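Local coordinates for uncharacterized protein (Thermus thermophilus HB8, PDB 6SCE) that cleaves DNA as a type III CRISPR defence nuclease that is activated by cyclic oligoadenylate, which its CARF domains probably sense, at residues E153-V158 with A170-R176; L187-W192 with L223-P229; P374-N380 with A398-L403. All coordinates share one frame; numbering follows the deposited sequence.

From the N terminus the three contacts follow one another in series, with none nested in or crossing the next. Interaction 1 closes an 11-residue loop as the beta hairpin of strands 156-158 and 169-172. Interaction 2 closes a 30-residue beta-alpha-beta crossover through helix 206-220. Both belong to one mixed sheet, interaction 1 at its margin and interaction 2 further in, and they touch where Arg176 CB packs on Trp190 CH2 at 4.1 Å. Interaction 3 closes a shorter crossover through helix 384-393 in a different sheet across the chain's centre, its own centre about 33 Å from that of interaction 2. Interaction 2 meets A2 of chain B, interaction 3 A1 and A4.

Interaction 1. Residues E153-V158 with A170-R176; sequences EAWERV and AARLPGR
Glu156 and Arg172 form an antiparallel hydrogen-bonded pair, Glu156 N reaching Arg172 O at 2.9 Å and Arg172 N reaching Glu156 O at 2.8 Å; the adjacent pair, Arg157 with Ala171, is non-hydrogen-bonded. Two salt bridges join the segments, one within the strand pair and one beyond it. The side chains of Glu156 and Arg172 run alongside each other, and Arg172 NH2 meets Glu156 OE1 from above the carboxylate plane at 3.2 Å, the flat groups standing 85° apart. With an alanine in place of Glu156 the carboxylate is gone, and the Arg172 guanidinium, without that mate, would probably be freer to swing. Glu153, bent at its second torsion (chi2 -71°), crosses Arg176 at about a right angle; the bond from Arg176 NE to Glu153 OE2 is short, 2.8 Å, but strongly bent and weak. A water accepts from Gly175 N, within the type I turn from Leu173 to Arg176, and donates to Ala154 O. Apolar contacts come from Trp155, whose CB meets Leu173 CD1 and whose CE3 lies 3.9 Å from Ala171 CB, and from Val158, whose CG2 packs on Ala170 CB. Helix 140-148 packs on Trp155 through Leu140 and Ala144, Arg218 of helix 206-220 gives Glu153 OE2 a second partner, and strand 179-184 continues the sheet beyond Ala171.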
loop_
_atom_site.group_PDB
_atom_site.type_symbol
_atom_site.label_atom_id
_atom_site.label_comp_id
_atom_site.label_asym_id
_atom_site.label_seq_id
_atom_site.Cartn_x
_atom_site.Cartn_y
_atom_site.Cartn_z
ATOM N N GLU A 153 -5.651 -19.353 14.128
ATOM C CA GLU A 153 -6.478 -19.896 13.062
ATOM C C GLU A 153 -6.219 -21.381 12.979
ATOM O O GLU A 153 -5.103 -21.807 12.622
ATOM C CB GLU A 153 -6.148 -19.262 11.700
ATOM C CG GLU A 153 -6.431 -17.774 11.602
ATOM C CD GLU A 153 -7.916 -17.420 11.573
ATOM O OE1 GLU A 153 -8.775 -18.300 11.357
ATOM O OE2 GLU A 153 -8.223 -16.238 11.796
ATOM N N ALA A 154 -7.247 -22.176 13.286
ATOM C CA ALA A 154 -7.172 -23.598 13.056
ATOM C C ALA A 154 -7.277 -23.872 11.564
ATOM O O ALA A 154 -7.857 -23.106 10.798
ATOM C CB ALA A 154 -8.268 -24.348 13.834
ATOM N N TRP A 155 -6.683 -24.968 11.137
ATOM C CA TRP A 155 -6.673 -25.289 9.741
ATOM C C TRP A 155 -6.591 -26.769 9.532
ATOM O O TRP A 155 -6.176 -27.496 10.421
ATOM C CB TRP A 155 -5.507 -24.574 9.064
ATOM C CG TRP A 155 -4.208 -24.928 9.678
ATOM C CD1 TRP A 155 -3.664 -24.412 10.817
ATOM C CD2 TRP A 155 -3.308 -25.898 9.207
ATOM N NE1 TRP A 155 -2.465 -24.982 11.069
ATOM C CE2 TRP A 155 -2.219 -25.921 10.106
ATOM C CE3 TRP A 155 -3.306 -26.752 8.121
ATOM C CZ2 TRP A 155 -1.146 -26.757 9.943
ATOM C CZ3 TRP A 155 -2.223 -27.579 7.947
ATOM C CH2 TRP A 155 -1.159 -27.582 8.858
ATOM N N GLU A 156 -6.999 -27.197 8.350
ATOM C CA GLU A 156 -6.877 -28.584 7.932
ATOM C C GLU A 156 -6.586 -28.661 6.456
ATOM O O GLU A 156 -7.103 -27.847 5.651
ATOM C CB GLU A 156 -8.156 -29.342 8.259
ATOM C CG GLU A 156 -9.392 -28.748 7.629
ATOM C CD GLU A 156 -10.644 -29.444 8.096
ATOM O OE1 GLU A 156 -11.390 -29.949 7.220
ATOM O OE2 GLU A 156 -10.844 -29.507 9.333
ATOM N N ARG A 157 -5.767 -29.640 6.088
ATOM C CA ARG A 157 -5.340 -29.798 4.718
ATOM C C ARG A 157 -6.492 -30.266 3.844
ATOM O O ARG A 157 -7.280 -31.122 4.245
ATOM C CB ARG A 157 -4.172 -30.769 4.601
ATOM C CG ARG A 157 -2.858 -30.284 5.250
ATOM C CD ARG A 157 -2.183 -29.242 4.376
ATOM N NE ARG A 157 -1.826 -29.803 3.085
ATOM C CZ ARG A 157 -0.710 -30.469 2.828
ATOM N NH1 ARG A 157 0.215 -30.644 3.772
ATOM N NH2 ARG A 157 -0.515 -30.966 1.617
ATOM N N VAL A 158 -6.572 -29.708 2.647
ATOM C CA VAL A 158 -7.621 -30.080 1.703
ATOM C C VAL A 158 -7.002 -30.120 0.356
ATOM O O VAL A 158 -5.910 -29.570 0.129
ATOM C CB VAL A 158 -8.810 -29.097 1.688
ATOM C CG1 VAL A 158 -9.571 -29.157 2.987
ATOM C CG2 VAL A 158 -8.348 -27.673 1.366
ATOM N N ALA A 170 -2.933 -26.894 0.060
ATOM C CA ALA A 170 -4.016 -26.031 0.523
ATOM C C ALA A 170 -4.545 -26.410 1.884
ATOM O O ALA A 170 -4.445 -27.563 2.330
ATOM C CB ALA A 170 -5.140 -25.999 -0.495
ATOM N N ALA A 171 -5.094 -25.420 2.562
ATOM C CA ALA A 171 -5.716 -25.625 3.863
ATOM C C ALA A 171 -7.022 -24.866 3.946
ATOM O O ALA A 171 -7.120 -23.730 3.506
ATOM C CB ALA A 171 -4.809 -25.145 4.957
ATOM N N ARG A 172 -8.020 -25.493 4.540
ATOM C CA ARG A 172 -9.236 -24.834 4.896
ATOM C C ARG A 172 -9.114 -24.360 6.331
ATOM O O ARG A 172 -8.524 -25.026 7.162
ATOM C CB ARG A 172 -10.394 -25.811 4.738
ATOM C CG ARG A 172 -11.732 -25.185 4.914
ATOM C CD ARG A 172 -12.831 -26.189 4.592
ATOM N NE ARG A 172 -12.985 -27.153 5.668
ATOM C CZ ARG A 172 -13.721 -26.951 6.764
ATOM N NH1 ARG A 172 -14.385 -25.807 6.946
ATOM N NH2 ARG A 172 -13.794 -27.905 7.689
ATOM N N LEU A 173 -9.643 -23.179 6.600
ATOM C CA LEU A 173 -9.668 -22.620 7.934
ATOM C C LEU A 173 -11.112 -22.677 8.411
ATOM O O LEU A 173 -11.942 -21.853 8.002
ATOM C CB LEU A 173 -9.162 -21.178 7.935
ATOM C CG LEU A 173 -7.648 -20.965 7.896
ATOM C CD1 LEU A 173 -6.973 -21.714 6.777
ATOM C CD2 LEU A 173 -7.383 -19.467 7.759
ATOM N N PRO A 174 -11.428 -23.639 9.290
ATOM C CA PRO A 174 -12.851 -23.778 9.647
ATOM C C PRO A 174 -13.444 -22.503 10.242
ATOM O O PRO A 174 -14.615 -22.248 10.042
ATOM C CB PRO A 174 -12.837 -24.929 10.657
ATOM C CG PRO A 174 -11.692 -25.786 10.177
ATOM C CD PRO A 174 -10.631 -24.758 9.834
ATOM N N GLY A 175 -12.630 -21.690 10.909
ATOM C CA GLY A 175 -13.059 -20.392 11.421
ATOM C C GLY A 175 -13.157 -19.246 10.416
ATOM O O GLY A 175 -13.443 -18.120 10.810
ATOM N N ARG A 176 -12.874 -19.501 9.137
ATOM C CA ARG A 176 -12.883 -18.438 8.116
ATOM C C ARG A 176 -13.583 -18.938 6.899
ATOM O O ARG A 176 -12.965 -19.481 5.989
ATOM C CB ARG A 176 -11.474 -18.015 7.706
ATOM C CG ARG A 176 -10.612 -17.487 8.827
ATOM C CD ARG A 176 -10.459 -16.000 8.765
ATOM N NE ARG A 176 -10.331 -15.442 10.098
ATOM C CZ ARG A 176 -10.466 -14.156 10.380
ATOM N NH1 ARG A 176 -10.732 -13.275 9.412
ATOM N NH2 ARG A 176 -10.337 -13.752 11.639
HETATM O O HOH W 1 -9.824 -21.568 11.443
HETATM O O HOH W 2 -3.211 -29.770 0.309
#

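Interaction 2. Residues L187-W192 with L223-P229; sequences LPYWYW and LCLPVVP. With nucleotides of chain B.
Trp192 takes Val228 CG1 over one face, a CH-pi contact 4.0 Å from the centroid of its five-membered ring; with CG anti to the backbone N (chi1 170°) the indole is laid across the valine. Over one face of Tyr191, offset toward the rim, lies Pro229 CD, while Pro229 CG comes within 3.5 Å of Tyr191 CZ and Val227 CG1 approaches Tyr191 CD2 obliquely at 3.6 Å. The Tyr189 ring receives Val227 CG2 at its edge and Leu225 CB obliquely, and a water that bridges Pro188 O and Leu223 O sits over one of its faces. The strands themselves run parallel, as the two ends of a beta-alpha-beta crossover through helix 206-220. Trp190 N to Leu225 O, Val227 N to Trp190 O (2.9 Å) and Trp192 N to Val227 O carry the pairing; a fourth bond, Leu225 N to Pro188 O at 3.4 Å, is weak. At the start of the second segment Leu223 packs between Pro188 and the adenine of A2 of chain B, CD1 touching Pro188 CD and CD2 lying 3.5 Å from C4 of the base. The polar groups of the aromatic side chains find partners beyond the two strands: Tyr189 OH at the backbone N of Leu116, Trp190 NE1 at Glu215, Trp192 NE1 at His231. Backbone hydrogen bonds and apolar, ring-lined packing, rather than charge, therefore probably hold the strands together.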
loop_
_atom_site.group_PDB
_atom_site.type_symbol
_atom_site.label_atom_id
_atom_site.label_comp_id
_atom_site.label_asym_id
_atom_site.label_seq_id
_atom_site.Cartn_x
_atom_site.Cartn_y
_atom_site.Cartn_z
ATOM N N LEU A 187 4.711 -19.344 -2.109
ATOM C CA LEU A 187 3.938 -18.131 -1.948
ATOM C C LEU A 187 2.503 -18.414 -1.525
ATOM O O LEU A 187 1.941 -19.479 -1.878
ATOM C CB LEU A 187 3.952 -17.318 -3.241
ATOM C CG LEU A 187 5.293 -16.772 -3.734
ATOM C CD1 LEU A 187 5.034 -16.089 -5.068
ATOM C CD2 LEU A 187 5.867 -15.833 -2.698
ATOM N N PRO A 188 1.923 -17.504 -0.709
ATOM C CA PRO A 188 0.578 -17.666 -0.201
ATOM C C PRO A 188 -0.468 -16.998 -1.072
ATOM O O PRO A 188 -0.243 -15.904 -1.595
ATOM C CB PRO A 188 0.646 -16.962 1.156
ATOM C CG PRO A 188 1.602 -15.845 0.898
ATOM C CD PRO A 188 2.554 -16.287 -0.152
ATOM N N TYR A 189 -1.629 -17.643 -1.121
ATOM C CA TYR A 189 -2.800 -17.201 -1.878
ATOM C C TYR A 189 -4.028 -17.464 -1.021
ATOM O O TYR A 189 -4.090 -18.470 -0.323
ATOM C CB TYR A 189 -2.922 -17.978 -3.193
ATOM C CG TYR A 189 -1.714 -17.853 -4.084
ATOM C CD1 TYR A 189 -0.596 -18.651 -3.879
ATOM C CD2 TYR A 189 -1.681 -16.937 -5.117
ATOM C CE1 TYR A 189 0.526 -18.539 -4.672
ATOM C CE2 TYR A 189 -0.565 -16.822 -5.938
ATOM C CZ TYR A 189 0.539 -17.621 -5.707
ATOM O OH TYR A 189 1.656 -17.484 -6.497
ATOM N N TRP A 190 -4.978 -16.542 -1.044
ATOM C CA TRP A 190 -6.255 -16.684 -0.335
ATOM C C TRP A 190 -7.287 -16.737 -1.478
ATOM O O TRP A 190 -7.451 -15.788 -2.226
ATOM C CB TRP A 190 -6.465 -15.504 0.578
ATOM C CG TRP A 190 -7.693 -15.517 1.453
ATOM C CD1 TRP A 190 -8.596 -14.509 1.588
ATOM C CD2 TRP A 190 -8.141 -16.571 2.312
ATOM N NE1 TRP A 190 -9.590 -14.859 2.481
ATOM C CE2 TRP A 190 -9.335 -16.126 2.935
ATOM C CE3 TRP A 190 -7.659 -17.842 2.608
ATOM C CZ2 TRP A 190 -10.047 -16.910 3.840
ATOM C CZ3 TRP A 190 -8.371 -18.637 3.515
ATOM C CH2 TRP A 190 -9.542 -18.157 4.130
ATOM N N TYR A 191 -7.884 -17.901 -1.637
ATOM C CA TYR A 191 -8.656 -18.233 -2.835
ATOM C C TYR A 191 -10.127 -18.386 -2.463
ATOM O O TYR A 191 -10.490 -19.166 -1.596
ATOM C CB TYR A 191 -8.096 -19.505 -3.432
ATOM C CG TYR A 191 -8.725 -19.974 -4.722
ATOM C CD1 TYR A 191 -9.837 -20.816 -4.712
ATOM C CD2 TYR A 191 -8.190 -19.625 -5.942
ATOM C CE1 TYR A 191 -10.405 -21.283 -5.897
ATOM C CE2 TYR A 191 -8.770 -20.077 -7.128
ATOM C CZ TYR A 191 -9.854 -20.924 -7.086
ATOM O OH TYR A 191 -10.394 -21.355 -8.276
ATOM N N TRP A 192 -10.959 -17.620 -3.153
ATOM C CA TRP A 192 -12.398 -17.479 -2.850
ATOM C C TRP A 192 -13.124 -18.743 -3.278
ATOM O O TRP A 192 -12.960 -19.206 -4.400
ATOM C CB TRP A 192 -12.901 -16.263 -3.615
ATOM C CG TRP A 192 -14.384 -15.945 -3.717
ATOM C CD1 TRP A 192 -15.328 -16.655 -4.395
ATOM C CD2 TRP A 192 -15.047 -14.773 -3.216
ATOM N NE1 TRP A 192 -16.543 -16.011 -4.321
ATOM C CE2 TRP A 192 -16.397 -14.850 -3.611
ATOM C CE3 TRP A 192 -14.631 -13.664 -2.490
ATOM C CZ2 TRP A 192 -17.344 -13.852 -3.283
ATOM C CZ3 TRP A 192 -15.555 -12.687 -2.160
ATOM C CH2 TRP A 192 -16.909 -12.792 -2.564
ATOM N N LEU A 223 2.091 -9.849 0.477
ATOM C CA LEU A 223 2.044 -10.336 -0.901
ATOM C C LEU A 223 1.083 -11.487 -1.111
ATOM O O LEU A 223 1.085 -12.101 -2.170
ATOM C CB LEU A 223 3.435 -10.578 -1.490
ATOM C CG LEU A 223 4.402 -11.514 -0.831
ATOM C CD1 LEU A 223 3.778 -12.885 -0.748
ATOM C CD2 LEU A 223 5.704 -11.539 -1.633
ATOM N N CYS A 224 0.255 -11.774 -0.115
ATOM C CA CYS A 224 -0.761 -12.799 -0.254
ATOM C C CYS A 224 -1.801 -12.311 -1.276
ATOM O O CYS A 224 -2.472 -11.312 -1.065
ATOM C CB CYS A 224 -1.428 -13.068 1.071
ATOM S SG CYS A 224 -2.661 -14.413 1.010
ATOM N N LEU A 225 -1.916 -13.011 -2.392
ATOM C CA LEU A 225 -2.803 -12.578 -3.451
ATOM C C LEU A 225 -4.248 -13.046 -3.170
ATOM O O LEU A 225 -4.467 -14.233 -2.990
ATOM C CB LEU A 225 -2.311 -13.197 -4.760
ATOM C CG LEU A 225 -2.993 -12.700 -6.025
ATOM C CD1 LEU A 225 -2.791 -11.213 -6.228
ATOM C CD2 LEU A 225 -2.425 -13.484 -7.194
ATOM N N PRO A 226 -5.226 -12.122 -3.137
ATOM C CA PRO A 226 -6.621 -12.550 -3.035
ATOM C C PRO A 226 -7.103 -12.943 -4.424
ATOM O O PRO A 226 -7.244 -12.080 -5.311
ATOM C CB PRO A 226 -7.348 -11.291 -2.541
ATOM C CG PRO A 226 -6.280 -10.239 -2.332
ATOM C CD PRO A 226 -5.132 -10.665 -3.194
ATOM N N VAL A 227 -7.339 -14.221 -4.611
ATOM C CA VAL A 227 -7.703 -14.746 -5.925
ATOM C C VAL A 227 -9.194 -15.026 -5.893
ATOM O O VAL A 227 -9.643 -15.769 -5.025
ATOM C CB VAL A 227 -6.949 -16.028 -6.249
ATOM C CG1 VAL A 227 -7.359 -16.535 -7.638
ATOM C CG2 VAL A 227 -5.441 -15.821 -6.188
ATOM N N VAL A 228 -9.957 -14.371 -6.775
ATOM C CA VAL A 228 -11.403 -14.461 -6.733
ATOM C C VAL A 228 -11.961 -14.881 -8.091
ATOM O O VAL A 228 -11.941 -14.074 -9.036
ATOM C CB VAL A 228 -12.035 -13.146 -6.287
ATOM C CG1 VAL A 228 -13.570 -13.220 -6.392
ATOM C CG2 VAL A 228 -11.658 -12.860 -4.845
ATOM N N PRO A 229 -12.369 -16.153 -8.216
ATOM C CA PRO A 229 -12.990 -16.591 -9.484
ATOM C C PRO A 229 -14.391 -16.036 -9.527
ATOM O O PRO A 229 -15.173 -16.238 -8.587
ATOM C CB PRO A 229 -12.974 -18.115 -9.393
ATOM C CG PRO A 229 -11.972 -18.428 -8.320
ATOM C CD PRO A 229 -12.118 -17.302 -7.341
ATOM P P A B 2 8.846 -6.745 5.478
ATOM O OP1 A B 2 7.522 -7.105 6.074
ATOM O OP2 A B 2 10.142 -7.262 6.043
ATOM O "O5'" A B 2 8.793 -7.176 3.934
ATOM C "C5'" A B 2 10.024 -7.164 3.175
ATOM C "C4'" A B 2 9.751 -7.653 1.775
ATOM O "O4'" A B 2 9.378 -9.057 1.842
ATOM C "C3'" A B 2 8.632 -6.943 1.025
ATOM O "O3'" A B 2 8.981 -6.724 -0.341
ATOM C "C2'" A B 2 7.479 -7.940 1.097
ATOM O "O2'" A B 2 6.609 -7.838 -0.010
ATOM C "C1'" A B 2 8.230 -9.264 1.064
ATOM N N9 A B 2 7.487 -10.403 1.568
ATOM C C8 A B 2 6.391 -10.390 2.400
ATOM N N7 A B 2 5.913 -11.589 2.617
ATOM C C5 A B 2 6.722 -12.436 1.873
ATOM C C6 A B 2 6.714 -13.831 1.677
ATOM N N6 A B 2 5.782 -14.643 2.173
ATOM N N1 A B 2 7.696 -14.353 0.905
ATOM C C2 A B 2 8.566 -13.513 0.328
ATOM N N3 A B 2 8.665 -12.186 0.428
ATOM C C4 A B 2 7.695 -11.708 1.220
HETATM O O HOH W 3 1.318 -14.577 -3.390
#

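Interaction 3. Residues P374-N380 with A398-L403; sequences PVHANLN and ARAHYL. With nucleotides of chain B.
Arg399, extended from CG to NE, stretches back along the first strand: its CD lies over the His376 ring, 4.1 Å from the centroid, and Pro374 CB covers one face of its guanidinium. Two residues on, the His401 ring turns a face to Asn378 CA, a CH-pi contact, and to Ala377 O. Its ND1 shares a water in the ring plane, 2.6 Å away, with His376 ND1 and Arg399 O. Beneath these side chains the two strands pair in parallel, His401 N to Ala377 O and Leu379 N to His401 O among the bonds, the ends of a beta-alpha-beta unit whose helix is 384-393, consistent with the Rossmann-like core of a CARF domain. Past the end of strand 375-378, the Asn380 amide takes over the pairing. OD1 accepts from Leu403 N (2.8 Å, on a lone pair) and from Asn378 ND2, while ND2 donates to Leu403 O at 2.9 Å and to O4' of A4 of chain B at 3.1 Å. These four bonds fix its rotation and hold it nearly parallel to the Tyr402 ring, the planes 19° apart, with ND2 over the ring centre. Tyr402, so covered, donates from OH to OP1 of A1 of chain B at 2.6 Å.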
loop_
_atom_site.group_PDB
_atom_site.type_symbol
_atom_site.label_atom_id
_atom_site.label_comp_id
_atom_site.label_asym_id
_atom_site.label_seq_id
_atom_site.Cartn_x
_atom_site.Cartn_y
_atom_site.Cartn_z
ATOM N N PRO A 374 20.491 18.278 -12.188
ATOM C CA PRO A 374 20.259 17.617 -10.908
ATOM C C PRO A 374 19.537 16.280 -11.130
ATOM O O PRO A 374 18.566 16.229 -11.888
ATOM C CB PRO A 374 19.353 18.587 -10.165
ATOM C CG PRO A 374 19.613 19.916 -10.787
ATOM C CD PRO A 374 19.928 19.639 -12.217
ATOM N N VAL A 375 20.021 15.222 -10.495
ATOM C CA VAL A 375 19.419 13.906 -10.638
ATOM C C VAL A 375 18.866 13.458 -9.306
ATOM O O VAL A 375 19.643 13.153 -8.404
ATOM C CB VAL A 375 20.444 12.852 -11.079
ATOM C CG1 VAL A 375 19.743 11.513 -11.304
ATOM C CG2 VAL A 375 21.129 13.277 -12.340
ATOM N N HIS A 376 17.541 13.392 -9.199
ATOM C CA HIS A 376 16.867 12.912 -7.984
ATOM C C HIS A 376 16.484 11.438 -8.176
ATOM O O HIS A 376 16.033 11.035 -9.243
ATOM C CB HIS A 376 15.613 13.723 -7.687
ATOM C CG HIS A 376 15.878 15.171 -7.421
ATOM N ND1 HIS A 376 15.976 15.682 -6.145
ATOM C CD2 HIS A 376 16.072 16.211 -8.260
ATOM C CE1 HIS A 376 16.214 16.982 -6.217
ATOM N NE2 HIS A 376 16.274 17.329 -7.485
ATOM N N ALA A 377 16.688 10.636 -7.149
ATOM C CA ALA A 377 16.341 9.241 -7.229
ATOM C C ALA A 377 15.530 8.894 -6.006
ATOM O O ALA A 377 16.003 8.999 -4.874
ATOM C CB ALA A 377 17.591 8.365 -7.321
ATOM N N ASN A 378 14.300 8.479 -6.231
ATOM C CA ASN A 378 13.462 8.050 -5.151
ATOM C C ASN A 378 13.644 6.532 -4.945
ATOM O O ASN A 378 13.539 5.752 -5.886
ATOM C CB ASN A 378 11.995 8.340 -5.465
ATOM C CG ASN A 378 11.086 7.800 -4.397
ATOM O OD1 ASN A 378 10.669 6.615 -4.435
ATOM N ND2 ASN A 378 10.850 8.615 -3.379
ATOM N N LEU A 379 13.865 6.127 -3.707
ATOM C CA LEU A 379 14.124 4.728 -3.374
ATOM C C LEU A 379 12.996 4.030 -2.615
ATOM O O LEU A 379 13.189 2.951 -2.066
ATOM C CB LEU A 379 15.450 4.637 -2.610
ATOM C CG LEU A 379 16.675 5.113 -3.396
ATOM C CD1 LEU A 379 17.930 5.087 -2.549
ATOM C CD2 LEU A 379 16.905 4.263 -4.639
ATOM N N ASN A 380 11.803 4.626 -2.612
ATOM C CA ASN A 380 10.656 4.060 -1.938
ATOM C C ASN A 380 9.947 2.947 -2.643
ATOM O O ASN A 380 9.351 2.112 -1.973
ATOM C CB ASN A 380 9.573 5.094 -1.681
ATOM C CG ASN A 380 9.933 6.026 -0.539
ATOM O OD1 ASN A 380 10.554 7.040 -0.777
ATOM N ND2 ASN A 380 9.573 5.674 0.674
ATOM N N ALA A 398 24.473 12.298 -7.749
ATOM C CA ALA A 398 23.043 11.978 -7.700
ATOM C C ALA A 398 22.483 12.256 -6.308
ATOM O O ALA A 398 23.187 12.209 -5.288
ATOM C CB ALA A 398 22.782 10.529 -8.123
ATOM N N ARG A 399 21.205 12.586 -6.271
ATOM C CA ARG A 399 20.551 12.922 -5.042
ATOM C C ARG A 399 19.510 11.853 -4.706
ATOM O O ARG A 399 18.356 11.954 -5.130
ATOM C CB ARG A 399 19.885 14.276 -5.188
ATOM C CG ARG A 399 20.856 15.382 -5.583
ATOM C CD ARG A 399 20.112 16.491 -6.292
ATOM N NE ARG A 399 21.016 17.561 -6.715
ATOM C CZ ARG A 399 20.928 18.833 -6.342
ATOM N NH1 ARG A 399 19.974 19.232 -5.545
ATOM N NH2 ARG A 399 21.800 19.729 -6.810
ATOM N N ALA A 400 19.908 10.847 -3.945
ATOM C CA ALA A 400 18.960 9.771 -3.538
ATOM C C ALA A 400 18.218 10.073 -2.242
ATOM O O ALA A 400 18.781 10.632 -1.287
ATOM C CB ALA A 400 19.678 8.454 -3.429
ATOM N N HIS A 401 16.923 9.724 -2.209
ATOM C CA HIS A 401 16.128 9.946 -1.009
ATOM C C HIS A 401 15.144 8.833 -0.796
ATOM O O HIS A 401 14.873 8.038 -1.699
ATOM C CB HIS A 401 15.400 11.287 -1.072
ATOM C CG HIS A 401 14.321 11.340 -2.105
ATOM N ND1 HIS A 401 14.463 12.027 -3.292
ATOM C CD2 HIS A 401 13.079 10.797 -2.130
ATOM C CE1 HIS A 401 13.360 11.883 -4.016
ATOM N NE2 HIS A 401 12.506 11.148 -3.334
ATOM N N TYR A 402 14.610 8.803 0.399
ATOM C CA TYR A 402 13.605 7.844 0.800
ATOM C C TYR A 402 12.640 8.549 1.728
ATOM O O TYR A 402 13.023 8.999 2.829
ATOM C CB TYR A 402 14.276 6.664 1.504
ATOM C CG TYR A 402 13.323 5.585 1.940
ATOM C CD1 TYR A 402 12.685 5.648 3.158
ATOM C CD2 TYR A 402 13.088 4.462 1.129
ATOM C CE1 TYR A 402 11.813 4.659 3.571
ATOM C CE2 TYR A 402 12.194 3.474 1.527
ATOM C CZ TYR A 402 11.561 3.570 2.742
ATOM O OH TYR A 402 10.655 2.615 3.171
ATOM N N LEU A 403 11.370 8.614 1.338
ATOM C CA LEU A 403 10.338 9.148 2.225
ATOM C C LEU A 403 10.095 8.236 3.388
ATOM O O LEU A 403 9.808 7.059 3.216
ATOM C CB LEU A 403 9.018 9.394 1.494
ATOM C CG LEU A 403 7.854 9.920 2.360
ATOM C CD1 LEU A 403 8.057 11.384 2.706
ATOM C CD2 LEU A 403 6.539 9.787 1.605
ATOM P P A B 4 5.556 -0.097 -1.955
ATOM O OP1 A B 4 4.625 -0.673 -0.945
ATOM O OP2 A B 4 5.022 0.857 -2.991
ATOM O "O5'" A B 4 6.777 0.578 -1.175
ATOM C "C5'" A B 4 6.552 1.852 -0.553
ATOM C "C4'" A B 4 7.505 1.982 0.610
ATOM O "O4'" A B 4 7.541 3.368 1.057
ATOM C "C3'" A B 4 7.092 1.153 1.819
ATOM O "O3'" A B 4 8.176 0.642 2.591
ATOM C "C2'" A B 4 6.343 2.198 2.651
ATOM O "O2'" A B 4 6.212 1.827 4.004
ATOM C "C1'" A B 4 7.253 3.393 2.435
ATOM N N9 A B 4 6.677 4.679 2.802
ATOM C C8 A B 4 7.289 5.599 3.615
ATOM N N7 A B 4 6.546 6.652 3.841
ATOM C C5 A B 4 5.355 6.399 3.168
ATOM C C6 A B 4 4.160 7.135 3.030
ATOM N N6 A B 4 3.929 8.316 3.615
ATOM N N1 A B 4 3.163 6.572 2.300
ATOM C C2 A B 4 3.379 5.373 1.741
ATOM N N3 A B 4 4.468 4.600 1.782
ATOM C C4 A B 4 5.431 5.175 2.516
ATOM P P A B 1 9.296 -0.336 1.999
ATOM O OP1 A B 1 10.595 0.397 1.863
ATOM O OP2 A B 1 8.782 -1.057 0.769
ATOM O "O5'" A B 1 9.477 -1.353 3.215
ATOM C "C5'" A B 1 8.682 -2.531 3.328
ATOM C "C4'" A B 1 8.563 -2.876 4.793
ATOM O "O4'" A B 1 7.674 -1.927 5.439
ATOM C "C3'" A B 1 7.987 -4.274 5.044
ATOM O "O3'" A B 1 9.077 -5.157 5.334
ATOM C "C2'" A B 1 7.032 -4.042 6.225
ATOM O "O2'" A B 1 7.701 -4.172 7.461
ATOM C "C1'" A B 1 6.574 -2.606 6.002
ATOM N N9 A B 1 5.435 -2.460 5.094
ATOM C C8 A B 1 5.334 -1.567 4.064
ATOM N N7 A B 1 4.189 -1.662 3.436
ATOM C C5 A B 1 3.495 -2.656 4.106
ATOM C C6 A B 1 2.218 -3.217 3.912
ATOM N N6 A B 1 1.395 -2.838 2.938
ATOM N N1 A B 1 1.827 -4.196 4.764
ATOM C C2 A B 1 2.679 -4.573 5.729
ATOM N N3 A B 1 3.907 -4.126 5.993
ATOM C C4 A B 1 4.260 -3.157 5.133
HETATM O O HOH W 4 22.436 15.769 -9.120
HETATM O O HOH W 5 16.259 13.754 -4.171
#